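Local coordinates for protein tRNA modification GTPase MnmE (Chlorobium tepidum, PDB 3GEE) that binds and hydrolyses GTP and probably helps add a carboxymethylaminomethyl group to the wobble uridine (U34) of certain tRNAs, at residues A29-R34 against F99-G104; R182-I187 against E444-L449; T348-L353 against T372-I377. One frame throughout, in Å; residues are numbered along the deposited sequence.

Contact 1: residues A29-R34 against F99-G104; sequences ALAIVR and FTCHGG. With FON (N-{[4-({[(6R)-2-amino-5-formyl-4-oxo-1,4,5,6,7,8-hexahydropteridin-6-yl]methyl}amino)phenyl]carbonyl}-L-glutamic acid), chain C; FON (N-{[4-({[(6R)-2-amino-5-formyl-4-oxo-1,4,5,6,7,8-hexahydropteridin-6-yl]methyl}amino)phenyl]carbonyl}-L-glutamic acid), chain B.
With CG1 set beside the backbone N (chi1 -59°), Ile32 lies alongside Thr100, pointing the same way, and CG1 is 3.8 Å from Thr100 CB. Leu30 makes the same choice (chi1 -54°). It sends CD2 to the formyl-bearing end of the folinic acid of chain C, where CD2 is 3.4 Å from O3. C7 of the ligand lies over one face of the His102 ring, and NE2 is near the formyl O3. A hydrogen bond between ND1 and Asp78 probably limits the turn of this ring. Ala31 and Cys101 are on the other face of the sheet, where Ala31 CB is 4.1 Å from Cys101 SG. The strands are antiparallel neighbours in the folate-binding N-terminal domain of MnmE. Ala31 and Cys101 form a hydrogen-bonded pair: Ala31 N reaches Cys101 O at 2.9 Å, nearly straight at 166°. Val33 N gives to Phe99 O at 2.8 Å. Gly103 N comes to Ala29 O from above the carbonyl plane. Val33 and Phe99 pack on helix 105-117, away from the ligand. Folinic acid N8 of chain C donates to Thr100 O, though the modelled length is doubtful. Arg34 bends away and gives a weak bond from NH2 to O4 of the chain B folinic acid at 3.1 Å. Phe128 makes a cation-pi contact with this guanidinium.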
loop_
_atom_site.group_PDB
_atom_site.type_symbol
_atom_site.label_atom_id
_atom_site.label_comp_id
_atom_site.label_asym_id
_atom_site.label_seq_id
_atom_site.Cartn_x
_atom_site.Cartn_y
_atom_site.Cartn_z
ATOM N N ALA A 29 -3.285 8.161 -0.525
ATOM C CA ALA A 29 -3.482 9.426 0.166
ATOM C C ALA A 29 -2.564 9.542 1.382
ATOM O O ALA A 29 -1.937 10.577 1.595
ATOM C CB ALA A 29 -4.915 9.568 0.581
ATOM N N LEU A 30 -2.469 8.482 2.173
ATOM C CA LEU A 30 -1.732 8.565 3.419
ATOM C C LEU A 30 -0.873 7.350 3.648
ATOM O O LEU A 30 -1.187 6.266 3.163
ATOM C CB LEU A 30 -2.699 8.694 4.595
ATOM C CG LEU A 30 -3.751 9.794 4.605
ATOM C CD1 LEU A 30 -4.706 9.505 5.724
ATOM C CD2 LEU A 30 -3.108 11.154 4.759
ATOM N N ALA A 31 0.198 7.539 4.411
ATOM C CA ALA A 31 1.054 6.458 4.877
ATOM C C ALA A 31 1.364 6.677 6.358
ATOM O O ALA A 31 1.243 7.795 6.858
ATOM C CB ALA A 31 2.330 6.443 4.082
ATOM N N ILE A 32 1.783 5.618 7.048
ATOM C CA ILE A 32 2.152 5.695 8.457
ATOM C C ILE A 32 3.585 5.203 8.676
ATOM O O ILE A 32 3.886 4.028 8.439
ATOM C CB ILE A 32 1.227 4.820 9.337
ATOM C CG1 ILE A 32 -0.232 5.245 9.208
ATOM C CG2 ILE A 32 1.675 4.849 10.800
ATOM C CD1 ILE A 32 -1.200 4.171 9.663
ATOM N N VAL A 33 4.464 6.092 9.124
ATOM C CA VAL A 33 5.750 5.664 9.664
ATOM C C VAL A 33 5.564 5.539 11.171
ATOM O O VAL A 33 5.141 6.509 11.821
ATOM C CB VAL A 33 6.888 6.661 9.356
ATOM C CG1 VAL A 33 8.166 6.237 10.063
ATOM C CG2 VAL A 33 7.128 6.763 7.850
ATOM N N ARG A 34 5.846 4.359 11.728
ATOM C CA ARG A 34 5.694 4.170 13.180
ATOM C C ARG A 34 6.994 3.832 13.899
ATOM O O ARG A 34 7.689 2.882 13.544
ATOM C CB ARG A 34 4.560 3.188 13.538
ATOM C CG ARG A 34 4.706 1.777 13.019
ATOM C CD ARG A 34 4.412 0.760 14.116
ATOM N NE ARG A 34 2.994 0.471 14.332
ATOM C CZ ARG A 34 2.474 -0.756 14.333
ATOM N NH1 ARG A 34 3.234 -1.822 14.121
ATOM N NH2 ARG A 34 1.182 -0.921 14.553
ATOM N N PHE A 99 3.755 8.809 12.964
ATOM C CA PHE A 99 3.539 9.853 11.984
ATOM C C PHE A 99 2.718 9.280 10.843
ATOM O O PHE A 99 3.091 8.268 10.255
ATOM C CB PHE A 99 4.874 10.367 11.466
ATOM C CG PHE A 99 5.752 10.926 12.533
ATOM C CD1 PHE A 99 5.620 12.252 12.936
ATOM C CD2 PHE A 99 6.706 10.131 13.147
ATOM C CE1 PHE A 99 6.428 12.780 13.928
ATOM C CE2 PHE A 99 7.517 10.651 14.147
ATOM C CZ PHE A 99 7.378 11.978 14.532
ATOM N N THR A 100 1.583 9.891 10.544
ATOM C CA THR A 100 0.915 9.534 9.315
ATOM C C THR A 100 1.071 10.711 8.363
ATOM O O THR A 100 0.630 11.820 8.661
ATOM C CB THR A 100 -0.558 9.067 9.493
ATOM O OG1 THR A 100 -1.442 9.963 8.816
ATOM C CG2 THR A 100 -0.937 8.925 10.961
ATOM N N CYS A 101 1.732 10.456 7.233
ATOM C CA CYS A 101 2.109 11.500 6.276
ATOM C C CYS A 101 1.430 11.281 4.934
ATOM O O CYS A 101 0.669 10.326 4.780
ATOM C CB CYS A 101 3.614 11.468 6.074
ATOM S SG CYS A 101 4.162 9.894 5.417
ATOM N N HIS A 102 1.709 12.159 3.969
ATOM C CA HIS A 102 1.212 11.985 2.599
ATOM C C HIS A 102 1.765 10.706 1.981
ATOM O O HIS A 102 2.957 10.406 2.107
ATOM C CB HIS A 102 1.546 13.193 1.730
ATOM C CG HIS A 102 0.766 14.418 2.085
ATOM N ND1 HIS A 102 1.313 15.474 2.782
ATOM C CD2 HIS A 102 -0.525 14.750 1.850
ATOM C CE1 HIS A 102 0.397 16.409 2.949
ATOM N NE2 HIS A 102 -0.728 15.996 2.393
ATOM N N GLY A 103 0.890 9.955 1.322
ATOM C CA GLY A 103 1.204 8.588 0.922
ATOM C C GLY A 103 1.958 8.414 -0.381
ATOM O O GLY A 103 1.667 7.497 -1.143
ATOM N N GLY A 104 2.923 9.289 -0.638
ATOM C CA GLY A 104 3.796 9.159 -1.796
ATOM C C GLY A 104 5.069 8.413 -1.442
ATOM O O GLY A 104 5.678 8.691 -0.409
HETATM N N1 FON C . -2.617 12.264 9.019
HETATM C C2 FON C . -3.893 11.979 9.348
HETATM N NA2 FON C . -4.130 11.094 10.351
HETATM N N3 FON C . -4.950 12.549 8.711
HETATM C C4 FON C . -4.795 13.438 7.705
HETATM O O4 FON C . -5.810 13.925 7.162
HETATM C C4A FON C . -3.401 13.776 7.292
HETATM N N5 FON C . -2.977 14.678 6.310
HETATM C C6 FON C . -1.805 15.443 6.774
HETATM C C7 FON C . -0.693 14.404 6.686
HETATM N N8 FON C . -1.012 13.405 7.696
HETATM C C8A FON C . -2.303 13.123 8.037
HETATM C C9 FON C . -1.494 16.730 6.005
HETATM N N10 FON C . -2.651 17.606 5.887
HETATM C C11 FON C . -5.035 19.345 8.842
HETATM C C12 FON C . -4.334 20.115 7.917
HETATM C C13 FON C . -3.541 19.517 6.939
HETATM C C14 FON C . -3.422 18.131 6.881
HETATM C C15 FON C . -4.140 17.352 7.802
HETATM C C16 FON C . -4.935 17.950 8.783
HETATM C C FON C . -5.881 20.049 9.874
HETATM O O FON C . -6.414 19.405 10.765
HETATM N N FON C . -6.031 21.375 9.756
HETATM C CA FON C . -6.119 22.360 10.830
HETATM C CB FON C . -4.817 22.458 11.632
HETATM C CG FON C . -4.943 23.263 12.931
HETATM C CD FON C . -4.099 22.660 14.038
HETATM O OE1 FON C . -4.546 21.665 14.656
HETATM O OE2 FON C . -2.986 23.177 14.306
HETATM C CT FON C . -6.465 23.705 10.246
HETATM O O1 FON C . -7.354 24.399 10.793
HETATM O O2 FON C . -5.844 24.081 9.225
HETATM C CP1 FON C . -3.535 14.780 5.179
HETATM O O3 FON C . -2.918 14.529 4.158
HETATM N N1 FON B . -3.840 2.048 14.821
HETATM C C2 FON B . -2.755 2.754 15.195
HETATM N NA2 FON B . -2.720 4.088 14.939
HETATM N N3 FON B . -1.694 2.176 15.819
HETATM C C4 FON B . -1.655 0.857 16.108
HETATM O O4 FON B . -0.650 0.391 16.685
HETATM C C4A FON B . -2.827 0.027 15.701
HETATM N N5 FON B . -3.041 -1.340 15.909
HETATM C C6 FON B . -4.442 -1.597 16.289
HETATM C C7 FON B . -5.171 -1.407 14.965
HETATM N N8 FON B . -5.040 0.009 14.647
HETATM C C8A FON B . -3.946 0.727 15.034
HETATM C C9 FON B . -4.723 -2.952 16.946
HETATM N N10 FON B . -3.838 -3.224 18.070
HETATM C C11 FON B . -3.209 -1.073 21.594
HETATM C C12 FON B . -3.664 -2.391 21.609
HETATM C C13 FON B . -3.870 -3.091 20.422
HETATM C C14 FON B . -3.641 -2.478 19.194
HETATM C C15 FON B . -3.168 -1.157 19.177
HETATM C C16 FON B . -2.960 -0.452 20.365
HETATM C C FON B . -2.999 -0.367 22.911
HETATM O O FON B . -2.711 0.820 22.925
HETATM N N FON B . -3.120 -1.092 24.031
HETATM C CA FON B . -3.671 -0.662 25.314
HETATM C CB FON B . -5.165 -0.334 25.221
HETATM C CG FON B . -5.725 0.381 26.455
HETATM C CD FON B . -6.765 1.417 26.069
HETATM O OE1 FON B . -6.371 2.530 25.648
HETATM O OE2 FON B . -7.982 1.132 26.187
HETATM C CT FON B . -3.445 -1.742 26.340
HETATM O O1 FON B . -3.010 -1.427 27.473
HETATM O O2 FON B . -3.701 -2.925 26.017
HETATM C CP1 FON B . -2.136 -2.211 15.758
HETATM O O3 FON B . -2.247 -3.081 14.912
#

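Contact 2: residues R182-I187 against E444-L449; sequences RSCALI and ELRAAL
Cys184 meets Arg446 without any stacking of flat groups. Neither segment has an aromatic ring, and the Arg446 guanidinium takes no part in the touch. It is the aliphatic CG of Arg446 that lies 3.7 Å from Cys184 SG. The flat groups met are peptides. Leu445 CD1 lies 3.9 Å from Ser183 O, and Cys184 SG lies 4.1 Å from Arg446 N. Cys184 holds SG anti to its backbone N (chi1 -173°), which projects the sulfur at the helix 441-456. There SG touches both Leu445 CB, at 4.2 Å, and Arg446 CG, which lie in directions roughly at right angles. Leu445 reaches back the other way. Its CD1 touches Ile187 CD1 at 3.7 Å, and the two side chains cross at about a right angle. The contact joins residues 182-187 to helix 441-456, far away in sequence but within the same MnmE helical domain. Helix 203-232 closes the packing from another side: Leu206 touches Ser183 and Ile187, and Ile210 touches Leu445. Ala428 of helix 412-432 also reaches Leu445. Arg446 sits at the exposed margin, with its side chain against Glu188. None of the contacts between the two segments is a hydrogen bond, and their cohesion probably rests on burying apolar surface, chiefly of Cys184 and Leu445.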
loop_
_atom_site.group_PDB
_atom_site.type_symbol
_atom_site.label_atom_id
_atom_site.label_comp_id
_atom_site.label_asym_id
_atom_site.label_seq_id
_atom_site.Cartn_x
_atom_site.Cartn_y
_atom_site.Cartn_z
ATOM N N ARG A 182 -3.972 -26.847 39.291
ATOM C CA ARG A 182 -4.713 -27.485 40.378
ATOM C C ARG A 182 -4.160 -28.865 40.734
ATOM O O ARG A 182 -3.726 -29.088 41.863
ATOM C CB ARG A 182 -6.199 -27.587 40.015
ATOM C CG ARG A 182 -7.094 -28.190 41.098
ATOM C CD ARG A 182 -8.544 -28.300 40.635
ATOM N NE ARG A 182 -9.192 -26.991 40.506
ATOM C CZ ARG A 182 -9.344 -26.323 39.364
ATOM N NH1 ARG A 182 -8.899 -26.828 38.219
ATOM N NH2 ARG A 182 -9.945 -25.140 39.365
ATOM N N SER A 183 -4.178 -29.778 39.767
ATOM C CA SER A 183 -3.766 -31.161 40.000
ATOM C C SER A 183 -2.247 -31.332 40.060
ATOM O O SER A 183 -1.753 -32.301 40.641
ATOM C CB SER A 183 -4.370 -32.083 38.939
ATOM O OG SER A 183 -5.786 -32.011 38.955
ATOM N N CYS A 184 -1.513 -30.391 39.469
ATOM C CA CYS A 184 -0.051 -30.451 39.440
ATOM C C CYS A 184 0.570 -30.042 40.776
ATOM O O CYS A 184 1.301 -30.827 41.382
ATOM C CB CYS A 184 0.503 -29.590 38.302
ATOM S SG CYS A 184 2.287 -29.741 38.031
ATOM N N ALA A 185 0.269 -28.824 41.230
ATOM C CA ALA A 185 0.770 -28.311 42.510
ATOM C C ALA A 185 0.263 -29.129 43.701
ATOM O O ALA A 185 0.829 -29.067 44.796
ATOM C CB ALA A 185 0.409 -26.842 42.676
ATOM N N LEU A 186 -0.802 -29.894 43.464
ATOM C CA LEU A 186 -1.373 -30.814 44.444
ATOM C C LEU A 186 -0.400 -31.952 44.754
ATOM O O LEU A 186 -0.416 -32.511 45.853
ATOM C CB LEU A 186 -2.695 -31.374 43.908
ATOM C CG LEU A 186 -3.745 -31.945 44.866
ATOM C CD1 LEU A 186 -5.144 -31.588 44.384
ATOM C CD2 LEU A 186 -3.596 -33.455 45.041
ATOM N N ILE A 187 0.439 -32.288 43.777
ATOM C CA ILE A 187 1.449 -33.336 43.931
ATOM C C ILE A 187 2.865 -32.738 43.942
ATOM O O ILE A 187 3.827 -33.405 44.327
ATOM C CB ILE A 187 1.293 -34.444 42.849
ATOM C CG1 ILE A 187 -0.152 -34.957 42.824
ATOM C CG2 ILE A 187 2.263 -35.606 43.105
ATOM C CD1 ILE A 187 -0.533 -35.712 41.573
ATOM N N GLU A 444 5.403 -36.071 34.620
ATOM C CA GLU A 444 4.509 -36.079 33.460
ATOM C C GLU A 444 3.509 -34.924 33.482
ATOM O O GLU A 444 3.188 -34.358 32.436
ATOM C CB GLU A 444 3.769 -37.418 33.351
ATOM C CG GLU A 444 4.675 -38.645 33.222
ATOM C CD GLU A 444 5.648 -38.554 32.055
ATOM O OE1 GLU A 444 5.207 -38.287 30.917
ATOM O OE2 GLU A 444 6.860 -38.757 32.281
ATOM N N LEU A 445 3.021 -34.583 34.673
ATOM C CA LEU A 445 2.054 -33.500 34.832
ATOM C C LEU A 445 2.681 -32.145 34.532
ATOM O O LEU A 445 2.052 -31.294 33.901
ATOM C CB LEU A 445 1.453 -33.502 36.240
ATOM C CG LEU A 445 0.728 -34.754 36.745
ATOM C CD1 LEU A 445 0.320 -34.542 38.190
ATOM C CD2 LEU A 445 -0.486 -35.106 35.887
ATOM N N ARG A 446 3.921 -31.956 34.986
ATOM C CA ARG A 446 4.686 -30.745 34.680
ATOM C C ARG A 446 5.071 -30.668 33.209
ATOM O O ARG A 446 5.262 -29.575 32.673
ATOM C CB ARG A 446 5.945 -30.641 35.544
ATOM C CG ARG A 446 5.781 -29.767 36.772
ATOM C CD ARG A 446 6.843 -28.676 36.812
ATOM N NE ARG A 446 6.542 -27.591 35.875
ATOM C CZ ARG A 446 7.292 -26.505 35.702
ATOM N NH1 ARG A 446 6.924 -25.584 34.825
ATOM N NH2 ARG A 446 8.408 -26.332 36.400
ATOM N N ALA A 447 5.191 -31.830 32.571
ATOM C CA ALA A 447 5.478 -31.907 31.143
ATOM C C ALA A 447 4.291 -31.426 30.311
ATOM O O ALA A 447 4.475 -30.744 29.304
ATOM C CB ALA A 447 5.872 -33.325 30.754
ATOM N N ALA A 448 3.080 -31.776 30.746
ATOM C CA ALA A 448 1.849 -31.372 30.066
ATOM C C ALA A 448 1.597 -29.868 30.180
ATOM O O ALA A 448 1.305 -29.207 29.181
ATOM C CB ALA A 448 0.667 -32.150 30.608
ATOM N N LEU A 449 1.715 -29.341 31.400
ATOM C CA LEU A 449 1.600 -27.903 31.658
ATOM C C LEU A 449 2.673 -27.114 30.907
ATOM O O LEU A 449 2.440 -25.978 30.487
ATOM C CB LEU A 449 1.651 -27.619 33.169
ATOM C CG LEU A 449 2.215 -26.286 33.683
ATOM C CD1 LEU A 449 1.301 -25.645 34.713
ATOM C CD2 LEU A 449 3.626 -26.464 34.236
#

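Contact 3: residues T348-L353 against T372-I377; sequences TVANKL and TEVIGI. With GDP (guanosine-5'-diphosphate), chain D.
Ile377 O lies against a tight bend in the facing chain. Lys352 has a positive phi (69°), and this turn brings Leu353 N back to Ile377 O at 3.1 Å. The donor sits above the carbonyl plane, not on a lone pair. Asn351 OD1 lies 3.2 Å from Ile377 O but is not bonded to it. OD1 is satisfied by the amide of Ala379 and, weakly, by Lys352 N. Asn351 sets CG anti to its backbone N (chi1 -162°), which puts ND2 by the guanine, 3.3 Å from N7 of GDP. ND2 is held there by a hydrogen bond to Ala244 O of the P-loop. Lys352 runs its aliphatic chain over the guanine face, with CG 3.9 Å from C6 of GDP, and its NZ is bonded to Asn243 O. Together with Leu353 and Asp354, these residues form the NKxD motif of GTPases. With an alanine in place of Asn351, the Ala379 amide and the Ala244 carbonyl would probably lose their partner, leaving the guanine edge near N7 less firmly framed. Behind the motif the strands pair in parallel: Ala350 N bonds Ile375 O at 2.8 Å, and Ile377 N bonds Ala350 O. Val349 CG1 packs on Ile377 CG1 at 3.5 Å. The strands belong to a beta-alpha-beta crossover through helix 360-370. That helix covers Thr348 and Val374, helix 385-392 covers Ile375 on the other face and also touches Ile377, and strand 315-321 continues the sheet beyond Val349.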
loop_
_atom_site.group_PDB
_atom_site.type_symbol
_atom_site.label_atom_id
_atom_site.label_comp_id
_atom_site.label_asym_id
_atom_site.label_seq_id
_atom_site.Cartn_x
_atom_site.Cartn_y
_atom_site.Cartn_z
ATOM N N THR A 348 -9.045 -39.030 -10.348
ATOM C CA THR A 348 -8.426 -39.269 -11.654
ATOM C C THR A 348 -9.007 -38.330 -12.694
ATOM O O THR A 348 -10.213 -38.335 -12.953
ATOM C CB THR A 348 -8.584 -40.732 -12.116
ATOM O OG1 THR A 348 -8.069 -41.602 -11.106
ATOM C CG2 THR A 348 -7.828 -40.981 -13.424
ATOM N N VAL A 349 -8.132 -37.528 -13.282
ATOM C CA VAL A 349 -8.543 -36.504 -14.225
ATOM C C VAL A 349 -8.082 -36.873 -15.631
ATOM O O VAL A 349 -6.903 -36.734 -15.980
ATOM C CB VAL A 349 -8.002 -35.118 -13.820
ATOM C CG1 VAL A 349 -8.681 -34.038 -14.626
ATOM C CG2 VAL A 349 -8.215 -34.874 -12.332
ATOM N N ALA A 350 -9.030 -37.361 -16.425
ATOM C CA ALA A 350 -8.768 -37.758 -17.800
ATOM C C ALA A 350 -8.802 -36.532 -18.704
ATOM O O ALA A 350 -9.865 -35.960 -18.948
ATOM C CB ALA A 350 -9.783 -38.798 -18.250
ATOM N N ASN A 351 -7.628 -36.126 -19.184
ATOM C CA ASN A 351 -7.486 -34.904 -19.975
ATOM C C ASN A 351 -7.600 -35.140 -21.485
ATOM O O ASN A 351 -7.546 -36.280 -21.951
ATOM C CB ASN A 351 -6.162 -34.208 -19.638
ATOM C CG ASN A 351 -6.139 -32.748 -20.062
ATOM O OD1 ASN A 351 -7.182 -32.101 -20.176
ATOM N ND2 ASN A 351 -4.944 -32.221 -20.297
ATOM N N LYS A 352 -7.759 -34.051 -22.238
ATOM C CA LYS A 352 -7.839 -34.084 -23.703
ATOM C C LYS A 352 -9.136 -34.737 -24.199
ATOM O O LYS A 352 -9.134 -35.508 -25.161
ATOM C CB LYS A 352 -6.596 -34.752 -24.318
ATOM C CG LYS A 352 -5.281 -34.052 -23.994
ATOM C CD LYS A 352 -4.148 -34.580 -24.861
ATOM C CE LYS A 352 -2.868 -33.770 -24.679
ATOM N NZ LYS A 352 -2.195 -34.040 -23.377
ATOM N N LEU A 353 -10.237 -34.406 -23.531
ATOM C CA LEU A 353 -11.568 -34.911 -23.876
ATOM C C LEU A 353 -12.126 -34.260 -25.147
ATOM O O LEU A 353 -13.043 -34.797 -25.775
ATOM C CB LEU A 353 -12.528 -34.700 -22.695
ATOM C CG LEU A 353 -14.030 -34.987 -22.828
ATOM C CD1 LEU A 353 -14.321 -36.481 -22.817
ATOM C CD2 LEU A 353 -14.804 -34.284 -21.721
ATOM N N THR A 372 -10.573 -45.829 -8.787
ATOM C CA THR A 372 -10.660 -44.421 -8.433
ATOM C C THR A 372 -11.865 -43.804 -9.137
ATOM O O THR A 372 -12.509 -44.462 -9.960
ATOM C CB THR A 372 -9.402 -43.658 -8.871
ATOM O OG1 THR A 372 -9.361 -43.583 -10.303
ATOM C CG2 THR A 372 -8.141 -44.344 -8.356
ATOM N N GLU A 373 -12.170 -42.548 -8.811
ATOM C CA GLU A 373 -13.174 -41.797 -9.548
ATOM C C GLU A 373 -12.546 -40.985 -10.675
ATOM O O GLU A 373 -11.549 -40.282 -10.475
ATOM C CB GLU A 373 -13.987 -40.894 -8.627
ATOM C CG GLU A 373 -15.374 -41.439 -8.314
ATOM C CD GLU A 373 -16.395 -40.338 -8.066
ATOM O OE1 GLU A 373 -16.067 -39.376 -7.340
ATOM O OE2 GLU A 373 -17.526 -40.440 -8.595
ATOM N N VAL A 374 -13.150 -41.085 -11.857
ATOM C CA VAL A 374 -12.615 -40.457 -13.066
ATOM C C VAL A 374 -13.496 -39.301 -13.534
ATOM O O VAL A 374 -14.727 -39.382 -13.480
ATOM C CB VAL A 374 -12.431 -41.498 -14.206
ATOM C CG1 VAL A 374 -11.907 -40.844 -15.473
ATOM C CG2 VAL A 374 -11.486 -42.602 -13.768
ATOM N N ILE A 375 -12.852 -38.223 -13.978
ATOM C CA ILE A 375 -13.549 -37.079 -14.558
ATOM C C ILE A 375 -12.943 -36.687 -15.904
ATOM O O ILE A 375 -11.724 -36.534 -16.030
ATOM C CB ILE A 375 -13.580 -35.871 -13.591
ATOM C CG1 ILE A 375 -14.541 -36.160 -12.437
ATOM C CG2 ILE A 375 -14.020 -34.593 -14.315
ATOM C CD1 ILE A 375 -14.369 -35.260 -11.250
ATOM N N GLY A 376 -13.813 -36.543 -16.902
ATOM C CA GLY A 376 -13.423 -36.083 -18.228
ATOM C C GLY A 376 -13.137 -34.595 -18.241
ATOM O O GLY A 376 -13.959 -33.787 -17.797
ATOM N N ILE A 377 -11.966 -34.239 -18.763
ATOM C CA ILE A 377 -11.486 -32.861 -18.757
ATOM C C ILE A 377 -10.850 -32.470 -20.083
ATOM O O ILE A 377 -10.089 -33.238 -20.676
ATOM C CB ILE A 377 -10.487 -32.622 -17.582
ATOM C CG1 ILE A 377 -11.243 -32.381 -16.270
ATOM C CG2 ILE A 377 -9.517 -31.470 -17.865
ATOM C CD1 ILE A 377 -12.247 -31.245 -16.314
HETATM P PB GDP D . 2.695 -30.895 -18.802
HETATM O O1B GDP D . 2.559 -29.886 -17.688
HETATM O O2B GDP D . 2.770 -32.291 -18.234
HETATM O O3B GDP D . 3.940 -30.598 -19.601
HETATM O O3A GDP D . 1.417 -30.797 -19.764
HETATM P PA GDP D . 1.069 -29.424 -20.524
HETATM O O1A GDP D . -0.000 -28.674 -19.777
HETATM O O2A GDP D . 2.306 -28.572 -20.694
HETATM O "O5'" GDP D . 0.500 -29.916 -21.945
HETATM C "C5'" GDP D . 1.388 -30.446 -22.927
HETATM C "C4'" GDP D . 0.779 -30.250 -24.307
HETATM O "O4'" GDP D . -0.508 -30.874 -24.364
HETATM C "C3'" GDP D . 0.586 -28.775 -24.620
HETATM O "O3'" GDP D . 1.492 -28.378 -25.656
HETATM C "C2'" GDP D . -0.874 -28.620 -25.024
HETATM O "O2'" GDP D . -1.011 -28.067 -26.339
HETATM C "C1'" GDP D . -1.472 -30.019 -24.983
HETATM N N9 GDP D . -2.740 -30.029 -24.211
HETATM C C8 GDP D . -2.849 -29.892 -22.876
HETATM N N7 GDP D . -4.146 -29.947 -22.481
HETATM C C5 GDP D . -4.898 -30.128 -23.579
HETATM C C6 GDP D . -6.347 -30.275 -23.871
HETATM O O6 GDP D . -7.202 -30.238 -22.960
HETATM N N1 GDP D . -6.716 -30.443 -25.150
HETATM C C2 GDP D . -5.823 -30.486 -26.162
HETATM N N2 GDP D . -6.289 -30.661 -27.422
HETATM N N3 GDP D . -4.480 -30.360 -25.964
HETATM C C4 GDP D . -3.967 -30.182 -24.720
#

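Overall arrangement
The three contacts mark three separate parts of MnmE. Contact 1 lies in the folate-binding part, contact 2 in the helical domain and contact 3 in the G domain. None touches another. Contacts 1 and 2 are about 50 Å apart between centres and about 29 Å between nearest atoms. Contact 3 is about 52 Å from contact 1 and about 55 Å from contact 2, centre to centre. Along the chain, contact 1 closes first. Contact 3 is then nested inside the loop that contact 2 closes, as fits a G domain inserted into the helical domain. Contact 1 borders two folinic acid molecules and contact 3 borders GDP. Contact 2 lies away from both sites.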